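Local coordinates for protein SC_2cx5 (Thermus thermophilus, PDB 3RIJ) that serves as a designed scaffold that presents a grafted linear HIV epitope, built on an aminoacyl-tRNA editing domain, at residues 16-21 against 143-148; 50-55 against 84-89; 96-101 against 130-135; 112-117 against 150-155. The protein carries 4 engineered substitutions. One frame throughout, in Å; residues are numbered along the deposited sequence.

Contact 1. Residues 16-21 against 143-148; sequences RGFGHL and LLALTG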
loop_
_atom_site.group_PDB
_atom_site.type_symbol
_atom_site.label_atom_id
_atom_site.label_comp_id
_atom_site.label_asym_id
_atom_site.label_seq_id
_atom_site.Cartn_x
_atom_site.Cartn_y
_atom_site.Cartn_z
ATOM N N ARG A 16 -15.725 5.317 3.406
ATOM C CA ARG A 16 -15.310 4.545 4.569
ATOM C C ARG A 16 -15.210 5.416 5.820
ATOM O O ARG A 16 -15.135 4.895 6.928
ATOM C CB ARG A 16 -13.960 3.848 4.317
ATOM C CG ARG A 16 -14.041 2.654 3.371
ATOM C CD ARG A 16 -12.727 1.868 3.296
ATOM N NE ARG A 16 -12.865 0.694 2.428
ATOM C CZ ARG A 16 -13.089 0.757 1.117
ATOM N NH1 ARG A 16 -13.192 1.932 0.512
ATOM N NH2 ARG A 16 -13.227 -0.353 0.411
ATOM N N GLY A 17 -15.183 6.736 5.646
ATOM C CA GLY A 17 -15.106 7.636 6.786
ATOM C C GLY A 17 -13.784 8.371 6.993
ATOM O O GLY A 17 -13.465 8.789 8.115
ATOM N N PHE A 18 -13.013 8.538 5.925
ATOM C CA PHE A 18 -11.735 9.231 6.021
ATOM C C PHE A 18 -11.608 10.359 5.001
ATOM O O PHE A 18 -10.516 10.617 4.471
ATOM C CB PHE A 18 -10.594 8.229 5.830
ATOM C CG PHE A 18 -10.436 7.279 6.975
ATOM C CD1 PHE A 18 -11.371 6.276 7.199
ATOM C CD2 PHE A 18 -9.379 7.420 7.864
ATOM C CE1 PHE A 18 -11.255 5.432 8.296
ATOM C CE2 PHE A 18 -9.255 6.582 8.965
ATOM C CZ PHE A 18 -10.199 5.586 9.178
ATOM N N GLY A 19 -12.726 11.029 4.743
ATOM C CA GLY A 19 -12.749 12.099 3.772
ATOM C C GLY A 19 -11.807 13.264 4.005
ATOM O O GLY A 19 -11.630 14.085 3.102
ATOM N N HIS A 20 -11.205 13.368 5.185
ATOM C CA HIS A 20 -10.293 14.482 5.399
ATOM C C HIS A 20 -8.940 14.188 4.732
ATOM O O HIS A 20 -8.205 15.107 4.368
ATOM C CB HIS A 20 -10.148 14.813 6.904
ATOM C CG HIS A 20 -9.255 13.889 7.672
ATOM N ND1 HIS A 20 -9.518 12.547 7.821
ATOM C CD2 HIS A 20 -8.110 14.126 8.358
ATOM C CE1 HIS A 20 -8.574 11.994 8.562
ATOM N NE2 HIS A 20 -7.708 12.932 8.901
ATOM N N LEU A 21 -8.636 12.905 4.542
ATOM C CA LEU A 21 -7.401 12.495 3.882
ATOM C C LEU A 21 -7.572 12.808 2.387
ATOM O O LEU A 21 -8.689 12.742 1.874
ATOM C CB LEU A 21 -7.155 10.992 4.078
ATOM C CG LEU A 21 -7.087 10.446 5.512
ATOM C CD1 LEU A 21 -6.584 9.014 5.473
ATOM C CD2 LEU A 21 -6.162 11.291 6.385
ATOM N N LEU A 143 -4.219 4.735 8.842
ATOM C CA LEU A 143 -4.049 3.716 7.811
ATOM C C LEU A 143 -4.426 2.344 8.402
ATOM O O LEU A 143 -5.006 1.499 7.719
ATOM C CB LEU A 143 -2.599 3.694 7.306
ATOM C CG LEU A 143 -2.258 2.885 6.040
ATOM C CD1 LEU A 143 -0.842 3.229 5.612
ATOM C CD2 LEU A 143 -2.367 1.373 6.279
ATOM N N LEU A 144 -4.095 2.125 9.675
ATOM C CA LEU A 144 -4.422 0.869 10.344
ATOM C C LEU A 144 -5.936 0.703 10.432
ATOM O O LEU A 144 -6.454 -0.379 10.191
ATOM C CB LEU A 144 -3.857 0.852 11.764
ATOM C CG LEU A 144 -2.805 -0.179 12.197
ATOM C CD1 LEU A 144 -2.717 -0.125 13.718
ATOM C CD2 LEU A 144 -3.162 -1.599 11.751
ATOM N N ALA A 145 -6.640 1.783 10.772
ATOM C CA ALA A 145 -8.099 1.749 10.910
ATOM C C ALA A 145 -8.804 1.680 9.567
ATOM O O ALA A 145 -9.889 1.108 9.445
ATOM C CB ALA A 145 -8.585 2.981 11.691
ATOM N N LEU A 146 -8.184 2.282 8.565
ATOM C CA LEU A 146 -8.740 2.305 7.225
ATOM C C LEU A 146 -8.711 0.890 6.637
ATOM O O LEU A 146 -9.710 0.386 6.135
ATOM C CB LEU A 146 -7.899 3.240 6.355
ATOM C CG LEU A 146 -8.551 4.242 5.401
ATOM C CD1 LEU A 146 -7.446 4.880 4.551
ATOM C CD2 LEU A 146 -9.580 3.554 4.512
ATOM N N THR A 147 -7.551 0.254 6.713
ATOM C CA THR A 147 -7.349 -1.082 6.155
ATOM C C THR A 147 -7.756 -2.257 7.018
ATOM O O THR A 147 -8.197 -3.294 6.495
ATOM C CB THR A 147 -5.879 -1.305 5.805
ATOM O OG1 THR A 147 -5.078 -1.001 6.962
ATOM C CG2 THR A 147 -5.469 -0.430 4.609
ATOM N N GLY A 148 -7.588 -2.120 8.332
ATOM C CA GLY A 148 -7.919 -3.225 9.221
ATOM C C GLY A 148 -6.871 -4.324 9.098
ATOM O O GLY A 148 -7.182 -5.510 9.119
#
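The Schellman turn that closes helix 4-16 sends Arg16 and Phe18 against Leu146, near the C-terminal end of helix 140-147. Gly17 takes the positive phi that such a helix stop requires, and the chain then runs into a type I turn from Phe18 to Leu21, closed by the bond from Leu21 N to Phe18 O (3.0 Å).

The centre of the contact is a CH-pi interaction. Leu146 CG sits 3.9 Å from the centroid of the Phe18 ring and only 11° off the ring normal, so the leucine branch point lies squarely over the middle of one face while the two side chains run past each other in opposite senses. Phe18 reaches this place with CG trans to its own carbonyl carbon (chi1 -70°). The rim of the ring serves a different neighbour: Phe18 CZ meets Ala145 CB edge-on at 4.0 Å.

The two methyls of Leu146 diverge to separate partners. Leu146 CD2 touches Arg16 CD at 3.8 Å, the arginine chain passing across at about a right angle, and Leu146 CD1 meets Leu21 CD1 more distantly at 4.3 Å. Phe18 and Leu21 also lie on Glu142, one turn earlier on the same helix. The contact is thus apolar helix-end packing, a Schellman-terminated helix and its following turn fitted onto the flank of another helix.

Contact 2. Residues 50-55 against 84-89; sequences SLVYGG and LEADKW. Engineered in segment 50-55: Tyr53 (natural residue Phe), Gly54 (natural residue Val).
A chi1 of -81° in Tyr53, which puts CG opposite the carbonyl carbon, and a chi1 of -178° in Glu85, which puts CG opposite the backbone N, lead the two side chains out together from one face of the sheet. Tyr53, an engineered residue, and Glu85 form an antiparallel non-hydrogen-bonded pair. Glu85 CA lies over one face of the tyrosine ring, 3.9 Å from its centroid, in a CH-pi contact displaced toward the rim. The extended glutamate continues outward over the same face, with Glu85 CG 3.8 Å from Tyr53 CZ, and its carboxylate plane is only 4° from that of the ring.

The backbone supplies the polar links. Engineered Gly54 and Leu84 make the hydrogen-bonded pair, from Gly54 N to Leu84 O and from Leu84 N to Gly54 O (2.7 Å), the second clearly more bent. Two residues on, Ala86 N donates to Val52 O at 2.8 Å. Beside that bond, Val52 CG1 and Ala86 CB stand 3.4 Å apart, tighter than an ordinary carbon contact.

Past Glu85 the chain leaves the strand, and Asp87 takes the N-cap position of helix 88-95. That helix packs back on the contact, Val91 meeting Ala86 and Leu94 meeting Val52. Strand 47-55 is hydrogen-bonded along its other edge to strand 58-65, through Leu51 with Phe62 and Tyr53 with Tyr60, and the short strand 84-85, which pairs with 47-55 alone, borders the sheet here, while Leu70 from a loop rests on Tyr53.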
loop_
_atom_site.group_PDB
_atom_site.type_symbol
_atom_site.label_atom_id
_atom_site.label_comp_id
_atom_site.label_asym_id
_atom_site.label_seq_id
_atom_site.Cartn_x
_atom_site.Cartn_y
_atom_site.Cartn_z
ATOM N N SER A 50 2.316 -1.479 -1.405
ATOM C CA SER A 50 1.237 -2.461 -1.298
ATOM C C SER A 50 1.596 -3.672 -2.143
ATOM O O SER A 50 1.346 -3.686 -3.346
ATOM C CB SER A 50 -0.076 -1.866 -1.808
ATOM O OG SER A 50 -0.467 -0.770 -1.012
ATOM N N LEU A 51 2.182 -4.679 -1.506
ATOM C CA LEU A 51 2.608 -5.902 -2.182
ATOM C C LEU A 51 1.584 -7.039 -2.099
ATOM O O LEU A 51 1.128 -7.412 -1.001
ATOM C CB LEU A 51 3.944 -6.357 -1.590
ATOM C CG LEU A 51 5.213 -5.563 -1.954
ATOM C CD1 LEU A 51 4.873 -4.193 -2.533
ATOM C CD2 LEU A 51 6.078 -5.420 -0.699
ATOM N N VAL A 52 1.240 -7.586 -3.267
ATOM C CA VAL A 52 0.269 -8.682 -3.365
ATOM C C VAL A 52 0.930 -10.037 -3.523
ATOM O O VAL A 52 1.689 -10.273 -4.467
ATOM C CB VAL A 52 -0.679 -8.521 -4.563
ATOM C CG1 VAL A 52 -1.567 -9.752 -4.678
ATOM C CG2 VAL A 52 -1.542 -7.287 -4.392
ATOM N N TYR A 53 0.620 -10.933 -2.599
ATOM C CA TYR A 53 1.165 -12.280 -2.632
ATOM C C TYR A 53 -0.033 -13.225 -2.637
ATOM O O TYR A 53 -1.080 -12.902 -2.064
ATOM C CB TYR A 53 2.059 -12.517 -1.405
ATOM C CG TYR A 53 3.459 -11.951 -1.568
ATOM C CD1 TYR A 53 4.573 -12.795 -1.617
ATOM C CD2 TYR A 53 3.670 -10.578 -1.717
ATOM C CE1 TYR A 53 5.863 -12.285 -1.814
ATOM C CE2 TYR A 53 4.957 -10.061 -1.918
ATOM C CZ TYR A 53 6.041 -10.925 -1.968
ATOM O OH TYR A 53 7.307 -10.442 -2.213
ATOM N N GLY A 54 0.116 -14.376 -3.290
ATOM C CA GLY A 54 -0.972 -15.334 -3.379
ATOM C C GLY A 54 -0.745 -16.634 -2.625
ATOM O O GLY A 54 0.235 -17.362 -2.867
ATOM N N GLY A 55 -1.663 -16.922 -1.706
ATOM C CA GLY A 55 -1.576 -18.134 -0.916
ATOM C C GLY A 55 -2.485 -19.220 -1.464
ATOM O O GLY A 55 -3.018 -19.097 -2.571
ATOM N N LEU A 84 2.948 -17.009 -3.102
ATOM C CA LEU A 84 3.427 -16.764 -4.460
ATOM C C LEU A 84 3.348 -15.266 -4.696
ATOM O O LEU A 84 2.277 -14.669 -4.599
ATOM C CB LEU A 84 2.526 -17.476 -5.479
ATOM C CG LEU A 84 3.128 -18.199 -6.689
ATOM C CD1 LEU A 84 2.005 -18.770 -7.563
ATOM C CD2 LEU A 84 3.977 -17.251 -7.490
ATOM N N GLU A 85 4.482 -14.655 -4.998
ATOM C CA GLU A 85 4.512 -13.224 -5.262
ATOM C C GLU A 85 3.648 -12.990 -6.494
ATOM O O GLU A 85 3.917 -13.538 -7.550
ATOM C CB GLU A 85 5.952 -12.770 -5.535
ATOM C CG GLU A 85 6.118 -11.279 -5.787
ATOM C CD GLU A 85 7.563 -10.889 -6.080
ATOM O OE1 GLU A 85 7.829 -9.690 -6.287
ATOM O OE2 GLU A 85 8.437 -11.782 -6.107
ATOM N N ALA A 86 2.607 -12.179 -6.360
ATOM C CA ALA A 86 1.723 -11.911 -7.484
ATOM C C ALA A 86 2.465 -11.317 -8.665
ATOM O O ALA A 86 3.289 -10.418 -8.516
ATOM C CB ALA A 86 0.590 -10.981 -7.061
ATOM N N ASP A 87 2.165 -11.842 -9.844
ATOM C CA ASP A 87 2.765 -11.358 -11.063
ATOM C C ASP A 87 2.107 -10.029 -11.351
ATOM O O ASP A 87 0.910 -9.829 -11.116
ATOM C CB ASP A 87 2.499 -12.337 -12.222
ATOM C CG ASP A 87 3.058 -11.851 -13.566
ATOM O OD1 ASP A 87 3.196 -12.687 -14.486
ATOM O OD2 ASP A 87 3.357 -10.643 -13.723
ATOM N N LYS A 88 2.919 -9.120 -11.844
ATOM C CA LYS A 88 2.492 -7.799 -12.204
ATOM C C LYS A 88 1.193 -7.836 -13.037
ATOM O O LYS A 88 0.429 -6.853 -13.045
ATOM C CB LYS A 88 3.656 -7.174 -12.961
ATOM C CG LYS A 88 3.370 -5.915 -13.720
ATOM C CD LYS A 88 4.140 -5.970 -15.029
ATOM C CE LYS A 88 3.590 -7.067 -15.937
ATOM N NZ LYS A 88 4.436 -8.305 -15.998
ATOM N N TRP A 89 0.945 -8.950 -13.738
ATOM C CA TRP A 89 -0.282 -9.078 -14.531
ATOM C C TRP A 89 -1.415 -9.493 -13.616
ATOM O O TRP A 89 -2.527 -8.981 -13.712
ATOM C CB TRP A 89 -0.151 -10.137 -15.628
ATOM C CG TRP A 89 0.876 -9.827 -16.616
ATOM C CD1 TRP A 89 2.152 -10.284 -16.632
ATOM C CD2 TRP A 89 0.757 -8.921 -17.709
ATOM N NE1 TRP A 89 2.846 -9.716 -17.667
ATOM C CE2 TRP A 89 2.011 -8.872 -18.348
ATOM C CE3 TRP A 89 -0.290 -8.139 -18.212
ATOM C CZ2 TRP A 89 2.250 -8.071 -19.469
ATOM C CZ3 TRP A 89 -0.056 -7.339 -19.325
ATOM C CH2 TRP A 89 1.206 -7.311 -19.943
#

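Contact 3. Residues 96-101 against 130-135; sequences GFDAGG and GTPRAL. Engineered in segment 96-101: Asp98 (natural residue Ala), Ala99 (natural residue Ile).
Two turns meet through their backbones, a type II turn from Asp98 to Gly101 and a type I turn from Thr131 to Ala134, with Gly101 CA only 3.9 Å from Thr131 CA. So close an approach is possible because Gly101 presents no side chain to the partner. A single, weak hydrogen bond spans the gap, from Gly130 N to Gly101 O at 3.1 Å, strongly bent with 129° at the hydrogen.

Among the side chains, Pro132 does most of the touching. Its ring lies against the carbonyl of Gly100: Gly100 O is 3.2 Å from Pro132 CG and 3.1 Å from Pro132 CA, the latter a CA-H...O contact. The neighbouring ring carbon, Pro132 CD, meets OD2 of the engineered Asp98 at 3.7 Å, the carboxylate arm crossing the ring at about a right angle. Elsewhere, Phe97 CB comes within 3.9 Å of Gly130 O. Thr131 turns away and serves its own segment; its OG1 takes the acceptor position of an ST turn toward Arg133 N, although the position of that nitrogen is doubtful. Arg133, beyond the contact, forms a salt bridge with Glu25.

With one poor hydrogen bond and several C-H groups set against carbonyl oxygens, the two loops are held mainly by close fit and by weak polar contacts to proline carbons. Gly101 O and Gly130 O, two acceptors 3.4 Å apart, share no hydrogen and would probably repel slightly; the contact therefore rests on close backbone fit, which the missing side chain of Gly101 allows.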
loop_
_atom_site.group_PDB
_atom_site.type_symbol
_atom_site.label_atom_id
_atom_site.label_comp_id
_atom_site.label_asym_id
_atom_site.label_seq_id
_atom_site.Cartn_x
_atom_site.Cartn_y
_atom_site.Cartn_z
ATOM N N GLY A 96 -7.185 -4.173 -9.882
ATOM C CA GLY A 96 -7.848 -3.377 -10.896
ATOM C C GLY A 96 -7.007 -2.160 -11.221
ATOM O O GLY A 96 -7.332 -1.398 -12.129
ATOM N N PHE A 97 -5.923 -1.983 -10.464
ATOM C CA PHE A 97 -5.021 -0.859 -10.671
ATOM C C PHE A 97 -3.654 -1.327 -11.164
ATOM O O PHE A 97 -3.394 -2.532 -11.338
ATOM C CB PHE A 97 -4.786 -0.060 -9.385
ATOM C CG PHE A 97 -6.013 0.163 -8.550
ATOM C CD1 PHE A 97 -6.578 -0.881 -7.836
ATOM C CD2 PHE A 97 -6.571 1.431 -8.431
ATOM C CE1 PHE A 97 -7.680 -0.668 -7.009
ATOM C CE2 PHE A 97 -7.675 1.653 -7.605
ATOM C CZ PHE A 97 -8.225 0.599 -6.893
ATOM N N ASP A 98 -2.782 -0.340 -11.346
ATOM C CA ASP A 98 -1.410 -0.511 -11.810
ATOM C C ASP A 98 -0.493 -1.085 -10.711
ATOM O O ASP A 98 -0.758 -0.921 -9.528
ATOM C CB ASP A 98 -0.886 0.866 -12.234
ATOM C CG ASP A 98 -0.145 0.842 -13.557
ATOM O OD1 ASP A 98 -0.678 0.271 -14.536
ATOM O OD2 ASP A 98 0.963 1.417 -13.623
ATOM N N ALA A 99 0.570 -1.776 -11.110
ATOM C CA ALA A 99 1.530 -2.283 -10.147
ATOM C C ALA A 99 2.387 -1.032 -9.955
ATOM O O ALA A 99 2.574 -0.267 -10.896
ATOM C CB ALA A 99 2.347 -3.415 -10.752
ATOM N N GLY A 100 2.891 -0.796 -8.753
ATOM C CA GLY A 100 3.672 0.409 -8.545
ATOM C C GLY A 100 2.738 1.576 -8.282
ATOM O O GLY A 100 3.152 2.736 -8.313
ATOM N N GLY A 101 1.470 1.257 -8.024
ATOM C CA GLY A 101 0.467 2.267 -7.734
ATOM C C GLY A 101 -0.711 1.690 -6.961
ATOM O O GLY A 101 -1.718 2.365 -6.749
ATOM N N GLY A 130 -3.376 4.994 -6.448
ATOM C CA GLY A 130 -3.900 4.640 -7.756
ATOM C C GLY A 130 -2.918 4.373 -8.884
ATOM O O GLY A 130 -3.083 3.391 -9.632
ATOM N N THR A 131 -1.937 5.257 -9.045
ATOM C CA THR A 131 -0.909 5.089 -10.065
ATOM C C THR A 131 0.440 5.429 -9.462
ATOM O O THR A 131 0.530 5.917 -8.342
ATOM C CB THR A 131 -1.101 6.021 -11.261
ATOM O OG1 THR A 131 -1.008 7.381 -10.830
ATOM C CG2 THR A 131 -2.432 5.762 -11.917
ATOM N N PRO A 132 1.521 5.156 -10.196
ATOM C CA PRO A 132 2.839 5.472 -9.653
ATOM C C PRO A 132 2.977 6.953 -9.348
ATOM O O PRO A 132 3.896 7.333 -8.634
ATOM C CB PRO A 132 3.782 5.011 -10.767
ATOM C CG PRO A 132 3.043 3.820 -11.340
ATOM C CD PRO A 132 1.642 4.386 -11.448
ATOM N N ARG A 133 2.075 7.783 -9.890
ATOM C CA ARG A 133 2.153 9.232 -9.665
ATOM C C ARG A 133 1.049 9.820 -8.792
ATOM O O ARG A 133 0.643 10.981 -8.983
ATOM C CB ARG A 133 2.215 9.993 -11.002
ATOM C CG ARG A 133 1.434 9.393 -12.173
ATOM C CD ARG A 133 -0.032 9.715 -12.087
ATOM N NE ARG A 133 -0.551 10.264 -13.336
ATOM C CZ ARG A 133 -1.833 10.555 -13.526
ATOM N NH1 ARG A 133 -2.704 10.344 -12.545
ATOM N NH2 ARG A 133 -2.247 11.043 -14.685
ATOM N N ALA A 134 0.576 9.039 -7.822
ATOM C CA ALA A 134 -0.451 9.532 -6.904
ATOM C C ALA A 134 -0.136 8.984 -5.513
ATOM O O ALA A 134 0.349 7.857 -5.372
ATOM C CB ALA A 134 -1.854 9.082 -7.363
ATOM N N LEU A 135 -0.418 9.785 -4.491
ATOM C CA LEU A 135 -0.150 9.416 -3.100
ATOM C C LEU A 135 -1.098 10.153 -2.177
ATOM O O LEU A 135 -1.591 11.219 -2.515
ATOM C CB LEU A 135 1.266 9.849 -2.690
ATOM C CG LEU A 135 2.573 9.127 -2.996
ATOM C CD1 LEU A 135 3.751 9.951 -2.386
ATOM C CD2 LEU A 135 2.565 7.732 -2.409
#

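Contact 4. Residues 112-117 against 150-155; sequences PAYLDE and QVADLK
Parallel strands 113-116 and 150-152 are stitched by four backbone bonds, beginning with Gln150 N to Ala113 O (2.9 Å) and Leu115 N to Gln150 O (3.1 Å). Ala152 N then donates to Leu115 O, and Glu117 N to Ala152 O, carrying the ladder past the strand end. The buried side is largely apolar and well filled, where Leu154, its CG opposite the carbonyl carbon (chi1 -36°), sets CD1 3.6 Å from Asp116 N and brings CD2 to Tyr114 CB. Leu78 of helix 72-79 covers both Tyr114 and Leu154, and buried Asp116 turns its carboxylate to Asp118, Ser65 and Asn68.

Strand 113-116 also pairs in parallel with strand 58-65, so the C-terminal strand 150-152 extends the mixed sheet of the editing-domain fold by one strand.

The outer side is looser and partly bridged by water. Gln150 lies alongside Tyr114, its OE1 3.4 Å from Tyr114 CE2, and one water joins Tyr114 OH to Gln150 OE1. At the other end Glu117 OE2 and Asp153 OD1 stand 3.8 Å apart; a second water donates to both of these oxygens, and the salt bridge from Asp153 to Lys74 probably eases their repulsion.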
loop_
_atom_site.group_PDB
_atom_site.type_symbol
_atom_site.label_atom_id
_atom_site.label_comp_id
_atom_site.label_asym_id
_atom_site.label_seq_id
_atom_site.Cartn_x
_atom_site.Cartn_y
_atom_site.Cartn_z
ATOM N N PRO A 112 -7.020 -9.965 3.115
ATOM C CA PRO A 112 -6.532 -9.822 4.493
ATOM C C PRO A 112 -5.225 -9.037 4.379
ATOM O O PRO A 112 -4.563 -9.086 3.334
ATOM C CB PRO A 112 -6.283 -11.261 4.942
ATOM C CG PRO A 112 -7.082 -12.104 3.968
ATOM C CD PRO A 112 -6.931 -11.365 2.668
ATOM N N ALA A 113 -4.830 -8.327 5.431
ATOM C CA ALA A 113 -3.609 -7.553 5.322
ATOM C C ALA A 113 -2.715 -7.496 6.545
ATOM O O ALA A 113 -3.156 -7.615 7.696
ATOM C CB ALA A 113 -3.948 -6.123 4.856
ATOM N N TYR A 114 -1.433 -7.316 6.263
ATOM C CA TYR A 114 -0.423 -7.190 7.295
ATOM C C TYR A 114 0.289 -5.858 7.053
ATOM O O TYR A 114 0.489 -5.457 5.907
ATOM C CB TYR A 114 0.555 -8.353 7.200
ATOM C CG TYR A 114 -0.127 -9.694 7.377
ATOM C CD1 TYR A 114 -0.759 -10.329 6.303
ATOM C CD2 TYR A 114 -0.183 -10.302 8.633
ATOM C CE1 TYR A 114 -1.423 -11.531 6.475
ATOM C CE2 TYR A 114 -0.851 -11.503 8.818
ATOM C CZ TYR A 114 -1.468 -12.116 7.740
ATOM O OH TYR A 114 -2.127 -13.312 7.937
ATOM N N LEU A 115 0.662 -5.177 8.127
ATOM C CA LEU A 115 1.336 -3.899 8.001
ATOM C C LEU A 115 2.661 -3.837 8.776
ATOM O O LEU A 115 2.722 -4.074 9.988
ATOM C CB LEU A 115 0.391 -2.760 8.429
ATOM C CG LEU A 115 1.016 -1.370 8.584
ATOM C CD1 LEU A 115 0.198 -0.339 7.859
ATOM C CD2 LEU A 115 1.114 -1.033 10.062
ATOM N N ASP A 116 3.715 -3.510 8.035
ATOM C CA ASP A 116 5.076 -3.394 8.538
ATOM C C ASP A 116 5.080 -2.567 9.835
ATOM O O ASP A 116 4.782 -1.361 9.805
ATOM C CB ASP A 116 5.915 -2.710 7.448
ATOM C CG ASP A 116 7.408 -2.721 7.736
ATOM O OD1 ASP A 116 7.816 -2.880 8.908
ATOM O OD2 ASP A 116 8.183 -2.540 6.770
ATOM N N GLU A 117 5.399 -3.196 10.969
ATOM C CA GLU A 117 5.439 -2.439 12.223
ATOM C C GLU A 117 6.409 -1.248 12.213
ATOM O O GLU A 117 6.292 -0.356 13.038
ATOM C CB GLU A 117 5.756 -3.344 13.412
ATOM C CG GLU A 117 6.908 -4.272 13.188
ATOM C CD GLU A 117 7.165 -5.170 14.385
ATOM O OE1 GLU A 117 6.264 -5.299 15.243
ATOM O OE2 GLU A 117 8.270 -5.741 14.451
ATOM N N GLN A 150 -3.260 -6.351 10.320
ATOM C CA GLN A 150 -2.657 -6.811 11.566
ATOM C C GLN A 150 -1.237 -6.261 11.538
ATOM O O GLN A 150 -0.474 -6.634 10.650
ATOM C CB GLN A 150 -2.544 -8.345 11.598
ATOM C CG GLN A 150 -3.811 -9.172 11.587
ATOM C CD GLN A 150 -3.503 -10.668 11.776
ATOM O OE1 GLN A 150 -3.586 -11.458 10.836
ATOM N NE2 GLN A 150 -3.140 -11.048 12.992
ATOM N N VAL A 151 -0.871 -5.388 12.478
ATOM C CA VAL A 151 0.491 -4.865 12.508
ATOM C C VAL A 151 1.367 -6.092 12.708
ATOM O O VAL A 151 1.014 -6.979 13.478
ATOM C CB VAL A 151 0.678 -3.816 13.648
ATOM C CG1 VAL A 151 -0.274 -4.083 14.763
ATOM C CG2 VAL A 151 2.110 -3.832 14.168
ATOM N N ALA A 152 2.490 -6.164 12.001
ATOM C CA ALA A 152 3.352 -7.341 12.097
ATOM C C ALA A 152 4.818 -7.146 11.730
ATOM O O ALA A 152 5.189 -6.186 11.038
ATOM C CB ALA A 152 2.784 -8.472 11.228
ATOM N N ASP A 153 5.642 -8.090 12.190
ATOM C CA ASP A 153 7.073 -8.089 11.898
ATOM C C ASP A 153 7.236 -8.754 10.528
ATOM O O ASP A 153 6.965 -9.941 10.387
ATOM C CB ASP A 153 7.813 -8.883 12.964
ATOM C CG ASP A 153 9.296 -9.010 12.671
ATOM O OD1 ASP A 153 9.839 -8.155 11.934
ATOM O OD2 ASP A 153 9.919 -9.962 13.190
ATOM N N LEU A 154 7.686 -7.995 9.531
ATOM C CA LEU A 154 7.813 -8.520 8.176
ATOM C C LEU A 154 9.176 -8.361 7.520
ATOM O O LEU A 154 9.489 -9.085 6.582
ATOM C CB LEU A 154 6.809 -7.831 7.248
ATOM C CG LEU A 154 5.416 -7.432 7.727
ATOM C CD1 LEU A 154 4.756 -6.615 6.636
ATOM C CD2 LEU A 154 4.584 -8.651 8.040
ATOM N N LYS A 155 9.974 -7.409 7.999
ATOM C CA LYS A 155 11.278 -7.125 7.408
ATOM C C LYS A 155 12.379 -8.154 7.570
ATOM O O LYS A 155 12.363 -9.000 8.468
ATOM C CB LYS A 155 11.806 -5.784 7.914
ATOM C CG LYS A 155 11.650 -5.605 9.408
ATOM C CD LYS A 155 12.393 -4.382 9.911
ATOM C CE LYS A 155 13.871 -4.670 10.057
ATOM N NZ LYS A 155 14.593 -3.459 10.519
HETATM O O HOH W 1 -3.238 -14.043 10.316
HETATM O O HOH W 2 10.006 -5.641 12.552
#

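Overall arrangement
From the N terminus, the turn after helix 4-16 meets helix 140-147 far along the chain, so contact 1 closes the longest loop, and contacts 2 and 3 both fall within it. Contact 2 joins strand 47-55 to strand 84-85 and closes before contact 3 opens. Contact 3 then links the loop after helix 88-95 to the turn ahead of strand 134-138; contacts 2 and 3 touch where Lys88 packs on Ala99. Contact 4 crosses contacts 1 and 3, since strand 113-116 lies between their two segments and strand 150-152 after both. Contacts 1 and 4 meet through Leu143 and Leu115, bringing helix 140-147 onto the sheet that contacts 2, 3 and 4 all reach.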